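Local coordinates for Mll3558 protein (Mesorhizobium loti, PDB 3RD6) that is of unknown function but, as an AHA1-family protein of Bet v 1-like fold, may bind a hydrophobic ligand or a protein partner, at residues 27-30 / 31-34; 133-136 / 137-141. All blocks are in the same frame, centred on the assembly; numbering follows the deposited sequence.

Interaction 1 of 2, residues 27-30 / 31-34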
loop_
_atom_site.group_PDB
_atom_site.type_symbol
_atom_site.label_atom_id
_atom_site.label_comp_id
_atom_site.label_asym_id
_atom_site.label_seq_id
_atom_site.Cartn_x
_atom_site.Cartn_y
_atom_site.Cartn_z
ATOM N N PHE A 27 1.522 8.251 -17.184
ATOM C CA PHE A 27 1.498 7.276 -16.107
ATOM C C PHE A 27 0.668 6.060 -16.477
ATOM O O PHE A 27 0.981 4.939 -16.086
ATOM C CB PHE A 27 0.891 7.880 -14.829
ATOM C CG PHE A 27 1.813 8.773 -14.065
ATOM C CD1 PHE A 27 1.854 10.139 -14.321
ATOM C CD2 PHE A 27 2.617 8.252 -13.059
ATOM C CE1 PHE A 27 2.687 10.984 -13.581
ATOM C CE2 PHE A 27 3.457 9.089 -12.310
ATOM C CZ PHE A 27 3.485 10.457 -12.576
ATOM N N ALA A 28 -0.402 6.300 -17.224
ATOM C CA ALA A 28 -1.345 5.253 -17.605
ATOM C C ALA A 28 -1.073 4.489 -18.902
ATOM O O ALA A 28 -1.668 3.432 -19.136
ATOM C CB ALA A 28 -2.763 5.844 -17.634
ATOM N N ASP A 29 -0.187 5.020 -19.738
ATOM C CA ASP A 29 0.153 4.378 -21.010
ATOM C C ASP A 29 1.447 3.572 -20.881
ATOM O O ASP A 29 2.532 4.126 -20.714
ATOM C CB ASP A 29 0.307 5.434 -22.108
ATOM C CG ASP A 29 0.653 4.834 -23.430
ATOM O OD1 ASP A 29 -0.134 3.991 -23.910
ATOM O OD2 ASP A 29 1.710 5.199 -23.986
ATOM N N LYS A 30 1.322 2.256 -20.979
ATOM C CA LYS A 30 2.458 1.350 -20.853
ATOM C C LYS A 30 3.708 1.789 -21.617
ATOM O O LYS A 30 4.787 1.901 -21.034
ATOM C CB LYS A 30 2.030 -0.050 -21.290
ATOM C CG LYS A 30 3.051 -1.130 -21.047
ATOM C CD LYS A 30 2.401 -2.486 -21.204
ATOM C CE LYS A 30 3.434 -3.589 -21.245
ATOM N NZ LYS A 30 4.334 -3.553 -20.068
ATOM N N ALA A 31 3.560 2.052 -22.913
ATOM C CA ALA A 31 4.687 2.478 -23.746
ATOM C C ALA A 31 5.393 3.722 -23.188
ATOM O O ALA A 31 6.606 3.706 -22.942
ATOM C CB ALA A 31 4.210 2.744 -25.164
ATOM N N THR A 32 4.636 4.801 -22.999
ATOM C CA THR A 32 5.216 6.019 -22.468
ATOM C C THR A 32 5.934 5.703 -21.157
ATOM O O THR A 32 7.103 6.053 -20.972
ATOM C CB THR A 32 4.150 7.094 -22.204
ATOM O OG1 THR A 32 3.578 7.507 -23.440
ATOM C CG2 THR A 32 4.772 8.306 -21.521
ATOM N N VAL A 33 5.229 5.031 -20.252
ATOM C CA VAL A 33 5.800 4.688 -18.960
ATOM C C VAL A 33 7.171 4.046 -19.112
ATOM O O VAL A 33 8.123 4.446 -18.441
ATOM C CB VAL A 33 4.864 3.732 -18.161
ATOM C CG1 VAL A 33 5.472 3.377 -16.827
ATOM C CG2 VAL A 33 3.528 4.381 -17.946
ATOM N N ARG A 34 7.272 3.071 -20.010
ATOM C CA ARG A 34 8.532 2.350 -20.221
ATOM C C ARG A 34 9.693 3.188 -20.719
ATOM O O ARG A 34 10.761 2.652 -20.972
ATOM C CB ARG A 34 8.341 1.176 -21.189
ATOM C CG ARG A 34 7.457 0.051 -20.660
ATOM C CD ARG A 34 7.745 -1.266 -21.392
ATOM N NE ARG A 34 9.162 -1.611 -21.327
ATOM C CZ ARG A 34 9.642 -2.847 -21.398
ATOM N NH1 ARG A 34 8.821 -3.884 -21.536
ATOM N NH2 ARG A 34 10.951 -3.045 -21.317
HETATM O O HOH W 1 0.974 1.337 -24.322
#
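Asp29 and Val33 are joined by the first backbone turn of helix 30-36, in which Val33 N donates to Asp29 O over 2.9 Å with an N-H...O angle of 174°, and Arg34 N follows one residue on by donating to Lys30 O. Asp29 occupies the N-cap position, between helix 20-28, which has just ended, and the helix it starts. Its CG stands anti to its own N (chi1 -180°), which carries the carboxylate forward over the first turn. There OD2 takes the capping bond from Thr32 N at 3.1 Å; the N-H comes from above the carboxylate plane, about 45° out of it. Thr32 OG1 lies 3.0 Å from the same OD2, and the two side chains cross at about a right angle. The other oxygen is used as well: a water 2.9 Å from Asp29 OD1 donates to it and accepts from Ala31 N, 3.0 Å from the water oxygen, so the carboxylate serves two amides of the first turn, one directly and one through water. Its negative charge at the amino end of the helix probably also suits the helix dipole. Val33 CG2, beside its own backbone N, sits near Asp29 O and Phe27 O, so that the branch fills the bend between the two helices. Lys30 reaches away to Phe48 O, where its NZ is hydrogen-bonded. Around this helix-to-helix corner, Val33 and Lys30 rest on Phe50 of strand 47-50, Phe27 meets Trp36 edge-to-face and touches Leu145, and Thr32 packs on His25 and Ala26 of helix 20-28 and on Glu148 of helix 131-148.

Interaction 2 of 2, residues 133-136 / 137-141; sequences GREE and GTRGL
Glu135 and Arg139, one turn apart on helix 131-148, both hold CG anti to their backbone N (chi1 -173° and -162°), and their side chains run side by side in the same direction; the glutamate stays extended, while the arginine bends at chi3 and thereby brings its guanidinium round to the carboxylate. Glu135 OE2 lies at the guanidinium edge, close to its plane, 3.2 Å from Arg139 NH2, which approaches nearly along the C-O axis. Arg139 NE makes a second, weak bond to the same oxygen at 3.4 Å. One carboxylate oxygen thus faces two nitrogens, and the planes of the two groups are turned 62° apart, unlike the coplanar, two-oxygen form of this pair. Beneath the bridge Arg139 N donates to Glu135 O at 2.9 Å, tying the same two residues through the main chain. On another side of the helix, Arg134 O accepts twice from Thr138: its N lies 3.1 Å away and its OG1 3.2 Å away, reaching the oxygen from opposite faces of the carbonyl plane. Thr138 also packs on Tyr118, Glu120 and Ile12, and Arg134 extends toward strands 84-93 and 113-125, whereas the side chains of Glu135 and Arg139 touch Ile12 of strand 5-16, and Glu135 also touches Phe10. Chemically, the pair is an i to i+4 salt bridge at the protein surface, probably of modest strength because water can compete for the charges, while the buried threonine has its hydroxyl satisfied within its own helix.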
loop_
_atom_site.group_PDB
_atom_site.type_symbol
_atom_site.label_atom_id
_atom_site.label_comp_id
_atom_site.label_asym_id
_atom_site.label_seq_id
_atom_site.Cartn_x
_atom_site.Cartn_y
_atom_site.Cartn_z
ATOM N N GLY A 133 17.348 7.323 -0.000
ATOM C CA GLY A 133 17.709 6.919 -1.350
ATOM C C GLY A 133 16.529 6.783 -2.306
ATOM O O GLY A 133 16.661 7.038 -3.509
ATOM N N ARG A 134 15.370 6.390 -1.776
ATOM C CA ARG A 134 14.181 6.223 -2.594
ATOM C C ARG A 134 13.586 7.567 -2.995
ATOM O O ARG A 134 13.122 7.717 -4.128
ATOM C CB ARG A 134 13.125 5.381 -1.872
ATOM C CG ARG A 134 12.107 4.767 -2.826
ATOM C CD ARG A 134 10.992 4.019 -2.103
ATOM N NE ARG A 134 11.466 2.909 -1.281
ATOM C CZ ARG A 134 12.198 1.896 -1.729
ATOM N NH1 ARG A 134 12.549 1.848 -2.998
ATOM N NH2 ARG A 134 12.577 0.931 -0.905
ATOM N N GLU A 135 13.595 8.556 -2.105
ATOM C CA GLU A 135 13.051 9.853 -2.499
ATOM C C GLU A 135 13.976 10.468 -3.547
ATOM O O GLU A 135 13.516 11.133 -4.475
ATOM C CB GLU A 135 12.948 10.820 -1.325
ATOM C CG GLU A 135 12.213 12.101 -1.723
ATOM C CD GLU A 135 12.440 13.257 -0.764
ATOM O OE1 GLU A 135 12.471 13.033 0.475
ATOM O OE2 GLU A 135 12.575 14.401 -1.265
ATOM N N GLU A 136 15.280 10.239 -3.386
ATOM C CA GLU A 136 16.278 10.764 -4.304
ATOM C C GLU A 136 15.986 10.290 -5.721
ATOM O O GLU A 136 15.987 11.083 -6.662
ATOM C CB GLU A 136 17.666 10.298 -3.871
ATOM C CG GLU A 136 18.824 11.071 -4.499
ATOM C CD GLU A 136 20.174 10.670 -3.924
ATOM O OE1 GLU A 136 20.349 10.741 -2.687
ATOM O OE2 GLU A 136 21.063 10.289 -4.714
ATOM N N GLY A 137 15.728 8.993 -5.864
ATOM C CA GLY A 137 15.446 8.428 -7.170
ATOM C C GLY A 137 14.146 8.911 -7.785
ATOM O O GLY A 137 14.103 9.248 -8.974
ATOM N N THR A 138 13.081 8.932 -6.985
ATOM C CA THR A 138 11.782 9.379 -7.475
ATOM C C THR A 138 11.874 10.835 -7.952
ATOM O O THR A 138 11.269 11.218 -8.954
ATOM C CB THR A 138 10.706 9.253 -6.373
ATOM O OG1 THR A 138 10.533 7.867 -6.043
ATOM C CG2 THR A 138 9.371 9.828 -6.852
ATOM N N ARG A 139 12.646 11.640 -7.231
ATOM C CA ARG A 139 12.816 13.036 -7.588
ATOM C C ARG A 139 13.529 13.079 -8.940
ATOM O O ARG A 139 13.378 14.031 -9.701
ATOM C CB ARG A 139 13.633 13.753 -6.510
ATOM C CG ARG A 139 13.519 15.262 -6.525
ATOM C CD ARG A 139 14.186 15.857 -5.305
ATOM N NE ARG A 139 13.289 15.960 -4.151
ATOM C CZ ARG A 139 12.253 16.797 -4.074
ATOM N NH1 ARG A 139 11.977 17.599 -5.091
ATOM N NH2 ARG A 139 11.512 16.858 -2.969
ATOM N N GLY A 140 14.289 12.028 -9.231
ATOM C CA GLY A 140 14.999 11.942 -10.490
ATOM C C GLY A 140 14.097 11.458 -11.605
ATOM O O GLY A 140 14.136 11.971 -12.726
ATOM N N LEU A 141 13.277 10.462 -11.294
ATOM C CA LEU A 141 12.346 9.909 -12.258
ATOM C C LEU A 141 11.317 10.957 -12.681
ATOM O O LEU A 141 10.882 10.982 -13.822
ATOM C CB LEU A 141 11.651 8.673 -11.663
ATOM C CG LEU A 141 12.547 7.435 -11.548
ATOM C CD1 LEU A 141 11.980 6.486 -10.516
ATOM C CD2 LEU A 141 12.675 6.748 -12.904
#

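Interaction 1 comes first along the chain, at the junction of helices 20-28 and 30-36, and interaction 2 follows near the start of the long C-terminal helix 131-148. Their centres are 18 Å apart and their nearest atoms about 8 Å, so they do not touch. They are nevertheless connected through the long helix: its later turns pack against residues of interaction 1, and its early turns carry interaction 2 across strands 5-16 and 113-125. Both belong to the helical part of one Bet v 1-like domain, in which the antiparallel sheet wraps around the long helix. One contact shapes the helical corner; the other lies within a helix on the sheet.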